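Local coordinates for protein dehydrogenase (Sinorhizobium meliloti, PDB 3UOE) that probably acts as an oxidoreductase of the LDH2/MDH2 (malate/L-lactate dehydrogenase) family, its precise substrate being unassigned, at residues F99-G104 with A133-N138; T162-V167 with G274-I279; N54-A59 with L69-L74. One frame throughout, in Å; residues are numbered along the deposited sequence.

Contact 1: F99-G104 with A133-N138; sequences FLSVDG and AIRNAN
A133, R135 and V102 carry this pairing of two parallel strands, the neighbouring strands of a beta-alpha-beta unit whose crossover is helix 109-127. The backbone ladder alternates along the pair: A133 N gives to L100 O (2.8 Å), V102 N to A133 O, R135 N to V102 O, and G104 N to R135 O. The methyl of A133 meets the F99 ring, CB lying 4.0 Å from CZ. On the other face of the sheet V102 CB packs on I134 CG1, and I134 goes on to V112 and M113 of helix 109-127. R135 lies on the A133 face. Its CG stands between the backbone N and the carbonyl carbon (chi1 69°), and the chain then runs extended to NE, carrying the guanidinium back over the first strand. D103 CB sits over one face of that group, 3.7 Å from R135 NH2, while S101 OG lies near its plane at the edge. D103 OD2, 4.2 Å from R135 NH2, lies well out of the guanidinium plane and adds charge alone; D103 OD1 accepts from the backbone N of E105. On its syn lone pair, D103 OD1 also takes N136 ND2 at 3.2 Å, with the N-H path nearly straight at 162°.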
loop_
_atom_site.group_PDB
_atom_site.type_symbol
_atom_site.label_atom_id
_atom_site.label_comp_id
_atom_site.label_asym_id
_atom_site.label_seq_id
_atom_site.Cartn_x
_atom_site.Cartn_y
_atom_site.Cartn_z
ATOM N N PHE A 99 13.802 -2.959 14.569
ATOM C CA PHE A 99 13.411 -4.106 13.762
ATOM C C PHE A 99 13.285 -5.366 14.606
ATOM O O PHE A 99 14.289 -5.914 15.071
ATOM C CB PHE A 99 14.410 -4.328 12.621
ATOM C CG PHE A 99 13.911 -5.269 11.545
ATOM C CD1 PHE A 99 13.704 -6.622 11.820
ATOM C CD2 PHE A 99 13.664 -4.804 10.258
ATOM C CE1 PHE A 99 13.252 -7.488 10.838
ATOM C CE2 PHE A 99 13.211 -5.662 9.268
ATOM C CZ PHE A 99 13.004 -7.014 9.560
ATOM N N LEU A 100 12.047 -5.822 14.785
ATOM C CA LEU A 100 11.767 -7.023 15.565
ATOM C C LEU A 100 11.524 -8.200 14.623
ATOM O O LEU A 100 10.591 -8.188 13.819
ATOM C CB LEU A 100 10.520 -6.818 16.426
ATOM C CG LEU A 100 10.365 -7.421 17.828
ATOM C CD1 LEU A 100 8.972 -8.038 17.962
ATOM C CD2 LEU A 100 11.426 -8.434 18.194
ATOM N N SER A 101 12.369 -9.216 14.733
ATOM C CA SER A 101 12.184 -10.458 14.002
ATOM C C SER A 101 11.456 -11.470 14.877
ATOM O O SER A 101 11.919 -11.800 15.968
ATOM C CB SER A 101 13.541 -11.022 13.590
ATOM O OG SER A 101 13.373 -12.252 12.925
ATOM N N VAL A 102 10.319 -11.967 14.405
ATOM C CA VAL A 102 9.506 -12.867 15.216
ATOM C C VAL A 102 9.390 -14.237 14.577
ATOM O O VAL A 102 8.959 -14.373 13.435
ATOM C CB VAL A 102 8.065 -12.310 15.470
ATOM C CG1 VAL A 102 7.269 -13.252 16.371
ATOM C CG2 VAL A 102 8.119 -10.932 16.084
ATOM N N ASP A 103 9.797 -15.252 15.322
ATOM C CA ASP A 103 9.467 -16.628 14.985
ATOM C C ASP A 103 8.150 -16.965 15.680
ATOM O O ASP A 103 8.084 -16.986 16.907
ATOM C CB ASP A 103 10.578 -17.567 15.456
ATOM C CG ASP A 103 10.264 -19.025 15.191
ATOM O OD1 ASP A 103 9.121 -19.339 14.791
ATOM O OD2 ASP A 103 11.170 -19.865 15.380
ATOM N N GLY A 104 7.104 -17.217 14.894
ATOM C CA GLY A 104 5.776 -17.484 15.430
ATOM C C GLY A 104 5.655 -18.782 16.211
ATOM O O GLY A 104 4.715 -18.954 16.997
ATOM N N ALA A 133 8.487 -8.329 11.908
ATOM C CA ALA A 133 8.393 -9.206 10.755
ATOM C C ALA A 133 8.237 -10.637 11.241
ATOM O O ALA A 133 9.164 -11.210 11.818
ATOM C CB ALA A 133 9.626 -9.060 9.870
ATOM N N ILE A 134 7.060 -11.202 10.989
ATOM C CA ILE A 134 6.655 -12.487 11.552
ATOM C C ILE A 134 6.694 -13.611 10.532
ATOM O O ILE A 134 6.228 -13.454 9.405
ATOM C CB ILE A 134 5.200 -12.418 12.094
ATOM C CG1 ILE A 134 5.047 -11.287 13.115
ATOM C CG2 ILE A 134 4.772 -13.756 12.681
ATOM C CD1 ILE A 134 3.617 -10.794 13.246
ATOM N N ARG A 135 7.242 -14.748 10.944
ATOM C CA ARG A 135 7.219 -15.962 10.143
ATOM C C ARG A 135 6.685 -17.080 11.027
ATOM O O ARG A 135 6.545 -16.899 12.235
ATOM C CB ARG A 135 8.624 -16.312 9.632
ATOM C CG ARG A 135 9.593 -16.752 10.725
ATOM C CD ARG A 135 11.040 -16.711 10.246
ATOM N NE ARG A 135 11.971 -17.226 11.246
ATOM C CZ ARG A 135 12.535 -16.495 12.209
ATOM N NH1 ARG A 135 12.265 -15.196 12.321
ATOM N NH2 ARG A 135 13.366 -17.067 13.075
ATOM N N ASN A 136 6.373 -18.223 10.425
ATOM C CA ASN A 136 5.994 -19.413 11.180
ATOM C C ASN A 136 4.852 -19.143 12.162
ATOM O O ASN A 136 4.872 -19.616 13.305
ATOM C CB ASN A 136 7.223 -19.983 11.903
ATOM C CG ASN A 136 7.042 -21.435 12.336
ATOM O OD1 ASN A 136 6.292 -22.194 11.727
ATOM N ND2 ASN A 136 7.748 -21.825 13.392
ATOM N N ALA A 137 3.868 -18.368 11.708
ATOM C CA ALA A 137 2.620 -18.154 12.443
ATOM C C ALA A 137 1.420 -18.539 11.576
ATOM O O ALA A 137 1.496 -18.498 10.359
ATOM C CB ALA A 137 2.498 -16.702 12.892
ATOM N N ASN A 138 0.310 -18.899 12.211
ATOM C CA ASN A 138 -0.897 -19.235 11.483
ATOM C C ASN A 138 -1.671 -18.011 11.028
ATOM O O ASN A 138 -1.280 -16.874 11.265
ATOM C CB ASN A 138 -1.819 -20.148 12.302
ATOM C CG ASN A 138 -1.333 -21.583 12.340
ATOM O OD1 ASN A 138 -1.783 -22.427 11.554
ATOM N ND2 ASN A 138 -0.404 -21.869 13.250
#

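Contact 2: T162-V167 with G274-I279; sequences TSEALV and GTLDDI
E164 sends its CG anti to the carbonyl carbon (chi1 -78°) and bends at chi2 (87°), which delivers its carboxylate to the backbone of T275 and L276, just ahead of an Asx turn at D277. The carboxylate joins two irregular loops, one following strand 156-161 and the other leading into strand 285-291. A single oxygen, E164 OE2, accepts two successive amides: L276 N at 2.9 Å and T275 N at 3.0 Å. Both come to its syn side, but from opposite faces of the carboxylate plane. A water donates to the same oxygen and also to D277 OD2, joining two carboxylates whose like charges stand 4.3 Å apart between E164 OE2 and D277 OD2; the donors around both groups probably offset this proximity. D277 accepts G274 N on OD2 and, in the Asx turn, I279 N on OD1. The other oxygen, E164 OE1, is buried without a polar partner in the model and lies against T275 CB at 3.2 Å and T275 CG2. Replacing E164 with an alanine would probably leave the amides of T275 and L276 without their shared acceptor and the bridging water with D277 as its remaining mate. L166 adds an apolar touch beside this polar junction. Its CG is likewise anti to the carbonyl carbon, and it reaches toward L276 tip to tip, with L166 CD1 4.0 Å from L276 CD1.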
loop_
_atom_site.group_PDB
_atom_site.type_symbol
_atom_site.label_atom_id
_atom_site.label_comp_id
_atom_site.label_asym_id
_atom_site.label_seq_id
_atom_site.Cartn_x
_atom_site.Cartn_y
_atom_site.Cartn_z
ATOM N N THR A 162 0.782 -12.443 3.814
ATOM C CA THR A 162 0.726 -13.172 2.557
ATOM C C THR A 162 -0.032 -14.495 2.710
ATOM O O THR A 162 -0.572 -14.797 3.782
ATOM C CB THR A 162 2.131 -13.426 1.996
ATOM O OG1 THR A 162 2.902 -14.178 2.945
ATOM C CG2 THR A 162 2.826 -12.100 1.675
ATOM N N SER A 163 -0.064 -15.286 1.641
ATOM C CA SER A 163 -0.886 -16.498 1.621
ATOM C C SER A 163 -0.418 -17.505 0.582
ATOM O O SER A 163 0.588 -17.292 -0.078
ATOM C CB SER A 163 -2.331 -16.121 1.297
ATOM O OG SER A 163 -2.455 -15.865 -0.087
ATOM N N GLU A 164 -1.161 -18.605 0.456
ATOM C CA GLU A 164 -1.008 -19.531 -0.654
ATOM C C GLU A 164 -1.171 -18.760 -1.958
ATOM O O GLU A 164 -1.944 -17.798 -2.029
ATOM C CB GLU A 164 -2.080 -20.629 -0.613
ATOM C CG GLU A 164 -1.851 -21.763 0.383
ATOM C CD GLU A 164 -2.391 -21.453 1.771
ATOM O OE1 GLU A 164 -2.594 -20.257 2.091
ATOM O OE2 GLU A 164 -2.617 -22.417 2.545
ATOM N N ALA A 165 -0.449 -19.186 -2.985
ATOM C CA ALA A 165 -0.598 -18.621 -4.315
ATOM C C ALA A 165 -2.032 -18.827 -4.800
ATOM O O ALA A 165 -2.442 -19.948 -5.090
ATOM C CB ALA A 165 0.395 -19.280 -5.275
ATOM N N LEU A 166 -2.799 -17.746 -4.877
ATOM C CA LEU A 166 -4.198 -17.849 -5.273
ATOM C C LEU A 166 -4.565 -16.871 -6.375
ATOM O O LEU A 166 -5.650 -16.960 -6.955
ATOM C CB LEU A 166 -5.105 -17.610 -4.067
ATOM C CG LEU A 166 -4.956 -18.646 -2.955
ATOM C CD1 LEU A 166 -5.617 -18.154 -1.670
ATOM C CD2 LEU A 166 -5.506 -20.003 -3.405
ATOM N N VAL A 167 -3.650 -15.958 -6.675
ATOM C CA VAL A 167 -3.948 -14.807 -7.516
ATOM C C VAL A 167 -3.009 -14.785 -8.705
ATOM O O VAL A 167 -1.800 -14.943 -8.545
ATOM C CB VAL A 167 -3.742 -13.496 -6.717
ATOM C CG1 VAL A 167 -3.912 -12.262 -7.611
ATOM C CG2 VAL A 167 -4.686 -13.448 -5.505
ATOM N N GLY A 274 -0.430 -24.258 4.566
ATOM C CA GLY A 274 -0.679 -24.216 5.995
ATOM C C GLY A 274 -1.758 -23.257 6.449
ATOM O O GLY A 274 -1.988 -23.096 7.641
ATOM N N THR A 275 -2.419 -22.608 5.498
ATOM C CA THR A 275 -3.512 -21.710 5.829
ATOM C C THR A 275 -4.860 -22.316 5.420
ATOM O O THR A 275 -5.836 -22.252 6.168
ATOM C CB THR A 275 -3.289 -20.337 5.174
ATOM O OG1 THR A 275 -2.681 -19.452 6.130
ATOM C CG2 THR A 275 -4.579 -19.750 4.677
ATOM N N LEU A 276 -4.895 -22.932 4.246
ATOM C CA LEU A 276 -6.107 -23.559 3.742
ATOM C C LEU A 276 -6.029 -25.087 3.800
ATOM O O LEU A 276 -6.820 -25.778 3.171
ATOM C CB LEU A 276 -6.374 -23.102 2.305
ATOM C CG LEU A 276 -6.480 -21.582 2.138
ATOM C CD1 LEU A 276 -6.534 -21.224 0.667
ATOM C CD2 LEU A 276 -7.693 -21.023 2.884
ATOM N N ASP A 277 -5.055 -25.610 4.531
ATOM C CA ASP A 277 -4.947 -27.049 4.721
ATOM C C ASP A 277 -4.573 -27.322 6.162
ATOM O O ASP A 277 -4.172 -26.423 6.892
ATOM C CB ASP A 277 -3.895 -27.660 3.778
ATOM C CG ASP A 277 -2.470 -27.305 4.180
ATOM O OD1 ASP A 277 -2.020 -27.746 5.261
ATOM O OD2 ASP A 277 -1.797 -26.584 3.412
ATOM N N ASP A 278 -4.713 -28.571 6.573
ATOM C CA ASP A 278 -4.287 -28.972 7.897
ATOM C C ASP A 278 -3.247 -30.062 7.758
ATOM O O ASP A 278 -3.279 -31.054 8.482
ATOM C CB ASP A 278 -5.470 -29.472 8.717
ATOM C CG ASP A 278 -6.210 -30.609 8.040
ATOM O OD1 ASP A 278 -5.780 -31.050 6.952
ATOM O OD2 ASP A 278 -7.231 -31.060 8.592
ATOM N N ILE A 279 -2.325 -29.868 6.821
ATOM C CA ILE A 279 -1.303 -30.866 6.536
ATOM C C ILE A 279 0.111 -30.308 6.698
ATOM O O ILE A 279 1.007 -30.992 7.204
ATOM C CB ILE A 279 -1.439 -31.378 5.090
ATOM C CG1 ILE A 279 -2.749 -32.146 4.921
ATOM C CG2 ILE A 279 -0.262 -32.268 4.734
ATOM C CD1 ILE A 279 -3.136 -32.378 3.472
HETATM O O HOH W 1 -2.785 -24.830 1.634
#

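Contact 3: N54-A59 with L69-L74; sequences NLLLEA and LQRLPL
L56 projects from helix 46-61, and its atoms touch L69, R71 and L72 where the chain enters helix 72-80. At the base, L56 CB lies 4.1 Å from the backbone N of L69 and also faces L69 CD2. CG stands anti to the carbonyl carbon (chi1 -57°), and beyond it the two methyls part. L56 CD1 rests on L72 CB at 3.8 Å, the side chains crossing at about a right angle; L56 CD2 meets the aliphatic root of R71, 4.0 Å from its CB, again nearly perpendicular. From there R71 bends away at chi2, and its NE bonds to S66 O. One residue along the helix, L57 sends its CD2 to the end of L69, 3.8 Å from L69 CD2 and almost as near L69 CD1. Between the side chains the contact is apolar; L69 N is taken up by E60 OE2 of helix 46-61. This is leucine packing between consecutive helices 46-61 and 72-80 of a helical cluster: helix 28-41 meets L69 and L72 through S35, helix 345-355 adds L347 against L69 and L351 against L72, and helix 144-152 lies against L55 through Y145 and Y146.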
loop_
_atom_site.group_PDB
_atom_site.type_symbol
_atom_site.label_atom_id
_atom_site.label_comp_id
_atom_site.label_asym_id
_atom_site.label_seq_id
_atom_site.Cartn_x
_atom_site.Cartn_y
_atom_site.Cartn_z
ATOM N N ASN A 54 -12.441 -13.583 19.094
ATOM C CA ASN A 54 -12.821 -12.200 18.787
ATOM C C ASN A 54 -12.472 -11.823 17.353
ATOM O O ASN A 54 -13.242 -11.144 16.678
ATOM C CB ASN A 54 -12.163 -11.213 19.761
ATOM C CG ASN A 54 -12.803 -11.225 21.144
ATOM O OD1 ASN A 54 -13.879 -11.795 21.344
ATOM N ND2 ASN A 54 -12.142 -10.587 22.107
ATOM N N LEU A 55 -11.311 -12.272 16.887
ATOM C CA LEU A 55 -10.931 -12.051 15.491
ATOM C C LEU A 55 -11.993 -12.517 14.494
ATOM O O LEU A 55 -12.324 -11.804 13.546
ATOM C CB LEU A 55 -9.598 -12.733 15.167
ATOM C CG LEU A 55 -8.407 -11.780 15.079
ATOM C CD1 LEU A 55 -8.612 -10.769 13.938
ATOM C CD2 LEU A 55 -8.172 -11.073 16.415
ATOM N N LEU A 56 -12.506 -13.721 14.713
ATOM C CA LEU A 56 -13.459 -14.334 13.800
ATOM C C LEU A 56 -14.850 -13.722 13.973
ATOM O O LEU A 56 -15.549 -13.474 13.003
ATOM C CB LEU A 56 -13.495 -15.852 14.020
ATOM C CG LEU A 56 -12.146 -16.577 13.870
ATOM C CD1 LEU A 56 -12.324 -18.096 13.920
ATOM C CD2 LEU A 56 -11.410 -16.184 12.569
ATOM N N LEU A 57 -15.236 -13.463 15.216
ATOM C CA LEU A 57 -16.526 -12.831 15.502
ATOM C C LEU A 57 -16.608 -11.399 14.960
ATOM O O LEU A 57 -17.650 -10.981 14.438
ATOM C CB LEU A 57 -16.806 -12.854 17.006
ATOM C CG LEU A 57 -17.712 -13.987 17.497
ATOM C CD1 LEU A 57 -19.162 -13.636 17.224
ATOM C CD2 LEU A 57 -17.358 -15.330 16.864
ATOM N N GLU A 58 -15.511 -10.653 15.081
ATOM C CA GLU A 58 -15.472 -9.300 14.548
ATOM C C GLU A 58 -15.622 -9.326 13.029
ATOM O O GLU A 58 -16.314 -8.493 12.455
ATOM C CB GLU A 58 -14.183 -8.574 14.955
ATOM C CG GLU A 58 -14.122 -8.138 16.421
ATOM C CD GLU A 58 -15.212 -7.135 16.808
ATOM O OE1 GLU A 58 -15.633 -6.317 15.968
ATOM O OE2 GLU A 58 -15.652 -7.162 17.972
ATOM N N ALA A 59 -14.975 -10.291 12.385
ATOM C CA ALA A 59 -15.146 -10.486 10.949
ATOM C C ALA A 59 -16.621 -10.726 10.608
ATOM O O ALA A 59 -17.183 -10.027 9.760
ATOM C CB ALA A 59 -14.278 -11.645 10.448
ATOM N N LEU A 69 -16.088 -17.259 11.131
ATOM C CA LEU A 69 -16.095 -18.571 11.752
ATOM C C LEU A 69 -15.817 -19.745 10.810
ATOM O O LEU A 69 -15.463 -20.823 11.276
ATOM C CB LEU A 69 -17.392 -18.788 12.531
ATOM C CG LEU A 69 -17.514 -17.966 13.825
ATOM C CD1 LEU A 69 -18.974 -17.792 14.232
ATOM C CD2 LEU A 69 -16.697 -18.595 14.956
ATOM N N GLN A 70 -15.969 -19.553 9.500
ATOM C CA GLN A 70 -15.670 -20.641 8.562
ATOM C C GLN A 70 -14.190 -21.005 8.645
ATOM O O GLN A 70 -13.782 -22.089 8.237
ATOM C CB GLN A 70 -16.085 -20.304 7.122
ATOM C CG GLN A 70 -15.171 -19.320 6.393
ATOM C CD GLN A 70 -15.664 -18.975 4.984
ATOM O OE1 GLN A 70 -16.840 -18.641 4.781
ATOM N NE2 GLN A 70 -14.759 -19.041 4.006
ATOM N N ARG A 71 -13.397 -20.104 9.218
ATOM C CA ARG A 71 -11.970 -20.336 9.421
ATOM C C ARG A 71 -11.666 -21.250 10.606
ATOM O O ARG A 71 -10.579 -21.805 10.699
ATOM C CB ARG A 71 -11.267 -19.009 9.680
ATOM C CG ARG A 71 -11.394 -18.020 8.568
ATOM C CD ARG A 71 -10.587 -18.475 7.395
ATOM N NE ARG A 71 -10.675 -17.513 6.313
ATOM C CZ ARG A 71 -9.766 -17.388 5.356
ATOM N NH1 ARG A 71 -8.689 -18.164 5.366
ATOM N NH2 ARG A 71 -9.932 -16.481 4.400
ATOM N N LEU A 72 -12.612 -21.395 11.526
ATOM C CA LEU A 72 -12.294 -22.033 12.808
ATOM C C LEU A 72 -11.939 -23.531 12.740
ATOM O O LEU A 72 -10.935 -23.954 13.326
ATOM C CB LEU A 72 -13.392 -21.766 13.842
ATOM C CG LEU A 72 -13.171 -22.318 15.253
ATOM C CD1 LEU A 72 -11.851 -21.800 15.858
ATOM C CD2 LEU A 72 -14.364 -21.995 16.163
ATOM N N PRO A 73 -12.747 -24.335 12.029
ATOM C CA PRO A 73 -12.525 -25.786 12.023
ATOM C C PRO A 73 -11.113 -26.159 11.574
ATOM O O PRO A 73 -10.530 -27.124 12.084
ATOM C CB PRO A 73 -13.562 -26.296 11.016
ATOM C CG PRO A 73 -14.657 -25.278 11.080
ATOM C CD PRO A 73 -13.926 -23.961 11.232
ATOM N N LEU A 74 -10.559 -25.386 10.646
ATOM C CA LEU A 74 -9.221 -25.661 10.150
ATOM C C LEU A 74 -8.193 -25.422 11.272
ATOM O O LEU A 74 -7.324 -26.262 11.520
ATOM C CB LEU A 74 -8.937 -24.815 8.901
ATOM C CG LEU A 74 -8.099 -25.393 7.754
ATOM C CD1 LEU A 74 -8.601 -26.753 7.305
ATOM C CD2 LEU A 74 -8.093 -24.438 6.583
#

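In the fold
From the N terminus, contact 3 closes first, closing a loop of nine residues between 54-59 and 69-74. Contact 1 follows, joining strands 99-105 and 129-137 across the helix between them, within the mixed sheet. Contact 2 opens later and closes the longest loop, holding the segment after strand 156-161 to the approach to strand 285-291. The three are in series, neither nesting nor crossing. Contact 2 nonetheless meets both others: L74 and R71 of contact 3 pack against 275-277, and N138 at the end of contact 1 touches G274. Contacts 1 and 3 stay about 7 Å apart at their nearest atoms, and segment 274-279 touches both the loop at the end of strand 129-137 and the helical cluster.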